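Long-range contact in disulfide oxidoreductase (Xylella fastidiosa, PDB 2REM), which probably acts as a periplasmic thiol-disulfide oxidoreductase of the DsbA type, exchanging disulfides with other proteins: residues G25-V30 against I159-R164. Sequence-based numbering, arbitrary orientation.
Sequences GKIEVV and IVVNGR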
ATOM      1  N   GLY A  25     -18.207   8.579  -4.640  1.00 34.10           N
ATOM      2  CA  GLY A  25     -18.593   7.741  -5.788  1.00 33.53           C
ATOM      3  C   GLY A  25     -17.694   6.544  -6.122  1.00 30.25           C
ATOM      4  O   GLY A  25     -18.108   5.631  -6.847  1.00 31.10           O
ATOM      5  N   LYS A  26     -16.489   6.520  -5.560  1.00 26.99           N
ATOM      6  CA  LYS A  26     -15.484   5.504  -5.901  1.00 23.62           C
ATOM      7  C   LYS A  26     -15.561   4.230  -5.049  1.00 20.92           C
ATOM      8  O   LYS A  26     -16.097   4.230  -3.934  1.00 19.02           O
ATOM      9  CB  LYS A  26     -14.065   6.078  -5.778  1.00 23.43           C
ATOM     10  CG  LYS A  26     -13.787   7.309  -6.629  1.00 25.52           C
ATOM     11  CD  LYS A  26     -13.550   6.978  -8.089  1.00 28.32           C
ATOM     12  CE  LYS A  26     -13.618   8.240  -8.928  1.00 33.67           C
ATOM     13  NZ  LYS A  26     -12.878   8.085 -10.231  1.00 36.64           N
ATOM     14  N   ILE A  27     -15.006   3.153  -5.597  1.00 18.58           N
ATOM     15  CA  ILE A  27     -14.726   1.954  -4.829  1.00 16.79           C
ATOM     16  C   ILE A  27     -13.239   1.987  -4.519  1.00 16.08           C
ATOM     17  O   ILE A  27     -12.392   1.923  -5.421  1.00 15.42           O
ATOM     18  CB  ILE A  27     -15.081   0.664  -5.581  1.00 16.60           C
ATOM     19  CG1 ILE A  27     -16.560   0.683  -6.011  1.00 17.36           C
ATOM     20  CG2 ILE A  27     -14.729  -0.549  -4.696  1.00 16.36           C
ATOM     21  CD1 ILE A  27     -16.910  -0.301  -7.108  1.00 21.91           C
ATOM     22  N   GLU A  28     -12.926   2.112  -3.241  1.00 15.06           N
ATOM     23  CA  GLU A  28     -11.545   2.212  -2.843  1.00 14.45           C
ATOM     24  C   GLU A  28     -10.996   0.819  -2.652  1.00 13.33           C
ATOM     25  O   GLU A  28     -11.604  -0.018  -1.992  1.00 13.12           O
ATOM     26  CB  GLU A  28     -11.411   3.005  -1.551  1.00 13.49           C
ATOM     27  CG  GLU A  28      -9.990   3.113  -1.069  1.00 13.99           C
ATOM     28  CD  GLU A  28      -9.925   3.781   0.264  1.00 14.47           C
ATOM     29  OE1 GLU A  28     -10.070   3.067   1.283  1.00 13.50           O
ATOM     30  OE2 GLU A  28      -9.745   5.019   0.292  1.00 18.49           O
ATOM     31  N   VAL A  29      -9.864   0.576  -3.290  1.00 12.61           N
ATOM     32  CA  VAL A  29      -9.116  -0.637  -3.073  1.00 12.36           C
ATOM     33  C   VAL A  29      -7.753  -0.208  -2.590  1.00 11.71           C
ATOM     34  O   VAL A  29      -6.983   0.380  -3.337  1.00 11.79           O
ATOM     35  CB  VAL A  29      -8.993  -1.469  -4.361  1.00 12.36           C
ATOM     36  CG1 VAL A  29      -8.212  -2.745  -4.080  1.00 12.43           C
ATOM     37  CG2 VAL A  29     -10.417  -1.828  -4.872  1.00 12.01           C
ATOM     38  N   VAL A  30      -7.478  -0.514  -1.334  1.00 12.23           N
ATOM     39  CA  VAL A  30      -6.183  -0.252  -0.744  1.00 11.98           C
ATOM     40  C   VAL A  30      -5.371  -1.529  -0.694  1.00 12.26           C
ATOM     41  O   VAL A  30      -5.891  -2.607  -0.376  1.00 12.01           O
ATOM     42  CB  VAL A  30      -6.320   0.384   0.681  1.00 11.53           C
ATOM     43  CG1 VAL A  30      -4.971   0.304   1.467  1.00 10.24           C
ATOM     44  CG2 VAL A  30      -6.812   1.809   0.567  1.00 12.17           C
ATOM     45  N   ILE A 159      -5.171  -6.496   0.971  1.00 11.83           N
ATOM     46  CA  ILE A 159      -6.111  -5.717   0.189  1.00 11.03           C
ATOM     47  C   ILE A 159      -7.353  -5.411   1.034  1.00 11.24           C
ATOM     48  O   ILE A 159      -7.900  -6.311   1.706  1.00 10.36           O
ATOM     49  CB  ILE A 159      -6.527  -6.452  -1.099  1.00 11.91           C
ATOM     50  CG1 ILE A 159      -5.293  -6.752  -1.976  1.00 12.19           C
ATOM     51  CG2 ILE A 159      -7.617  -5.630  -1.834  1.00 10.02           C
ATOM     52  CD1 ILE A 159      -4.541  -5.495  -2.451  1.00 13.58           C
ATOM     53  N   VAL A 160      -7.760  -4.135   1.016  1.00 10.20           N
ATOM     54  CA  VAL A 160      -8.927  -3.668   1.740  1.00 11.28           C
ATOM     55  C   VAL A 160      -9.841  -2.920   0.774  1.00 11.65           C
ATOM     56  O   VAL A 160      -9.415  -1.956   0.114  1.00 11.46           O
ATOM     57  CB  VAL A 160      -8.564  -2.731   2.911  1.00 11.57           C
ATOM     58  CG1 VAL A 160      -9.818  -2.400   3.766  1.00 12.43           C
ATOM     59  CG2 VAL A 160      -7.439  -3.303   3.783  1.00 12.77           C
ATOM     60  N   VAL A 161     -11.093  -3.358   0.702  1.00 11.46           N
ATOM     61  CA  VAL A 161     -12.084  -2.713  -0.162  1.00 11.77           C
ATOM     62  C   VAL A 161     -12.981  -1.815   0.660  1.00 12.96           C
ATOM     63  O   VAL A 161     -13.627  -2.267   1.616  1.00 13.40           O
ATOM     64  CB  VAL A 161     -12.929  -3.736  -0.956  1.00 12.49           C
ATOM     65  CG1 VAL A 161     -13.886  -3.023  -1.911  1.00 12.43           C
ATOM     66  CG2 VAL A 161     -11.998  -4.680  -1.766  1.00 10.86           C
ATOM     67  N   ASN A 162     -12.997  -0.539   0.285  1.00 13.25           N
ATOM     68  CA  ASN A 162     -13.857   0.474   0.920  1.00 14.34           C
ATOM     69  C   ASN A 162     -13.686   0.576   2.429  1.00 14.53           C
ATOM     70  O   ASN A 162     -14.600   1.017   3.136  1.00 15.60           O
ATOM     71  CB  ASN A 162     -15.332   0.235   0.542  1.00 14.91           C
ATOM     72  CG  ASN A 162     -15.669   0.783  -0.825  1.00 15.43           C
ATOM     73  OD1 ASN A 162     -14.849   1.465  -1.450  1.00 15.54           O
ATOM     74  ND2 ASN A 162     -16.867   0.480  -1.309  1.00 16.43           N
ATOM     75  N   GLY A 163     -12.511   0.168   2.908  1.00 13.95           N
ATOM     76  CA  GLY A 163     -12.208   0.193   4.346  1.00 13.84           C
ATOM     77  C   GLY A 163     -13.046  -0.806   5.132  1.00 14.04           C
ATOM     78  O   GLY A 163     -13.047  -0.801   6.359  1.00 15.13           O
ATOM     79  N   ARG A 164     -13.768  -1.648   4.415  1.00 13.50           N
ATOM     80  CA  ARG A 164     -14.778  -2.483   5.036  1.00 15.45           C
ATOM     81  C   ARG A 164     -14.467  -3.964   4.891  1.00 14.50           C
ATOM     82  O   ARG A 164     -14.805  -4.746   5.761  1.00 15.89           O
ATOM     83  CB  ARG A 164     -16.138  -2.178   4.416  1.00 15.97           C
ATOM     84  CG  ARG A 164     -17.284  -2.855   5.061  1.00 21.50           C
ATOM     85  CD  ARG A 164     -18.559  -2.190   4.592  1.00 28.13           C
ATOM     86  NE  ARG A 164     -19.729  -2.852   5.140  1.00 31.56           N
ATOM     87  CZ  ARG A 164     -20.947  -2.704   4.648  1.00 34.96           C
ATOM     88  NH1 ARG A 164     -21.140  -1.920   3.596  1.00 35.48           N
ATOM     89  NH2 ARG A 164     -21.963  -3.339   5.209  1.00 38.05           N
TER
HETATM   90  O   HOH W   1     -18.081   2.407  -3.168  1.00 23.19           O
HETATM   91  O   HOH W   2      -9.986   0.435   1.748  1.00 14.32           O
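Asn162 grips Glu28 twice. Its backbone N donates to Glu28 O (2.7 Å), and its side-chain OD1 accepts from Glu28 N (2.7 Å, 156° at the hydrogen). The amide thus stands in for the main-chain carbonyl that would continue the ladder past strand 159-161. Chi1 of -81° sets CG beside the backbone N, and the rotation about CB-CG then points OD1 at the neighbouring strand. Further along, Val30 and Val160 form a hydrogen-bonded antiparallel pair. Val30 N to Val160 O is 2.8 Å, nearly straight at 171°. Between these pairs, Val29 faces Val161 as a non-hydrogen-bonded pair. On their face, the Val29 side chain crosses that of Ile159, CG1 touching CG2 at 3.7 Å, and Ile27 CG2 lies alongside Val161 CG1 (3.8 Å). Strands 27-33 and 158-161 run antiparallel, side by side, within the mixed sheet of the thioredoxin fold. Helix 172-190 packs on this Ile27, Val29 and Ile159 side, while Tyr147 of helix 135-151 touches Val30 and Val160 on the other. Two waters extend the network. One bridges Lys26 O and Asn162 ND2; the other donates to Glu28 OE1 and Val160 O and accepts from Gly163 N. Glu186 OE2 also takes a bond from Asn162 ND2, helping to fix the amide's rotation. The buried Glu28 carboxylate is held by Phe20 N, Ala21 N and a salt bridge to Arg59, which probably favours its charged form.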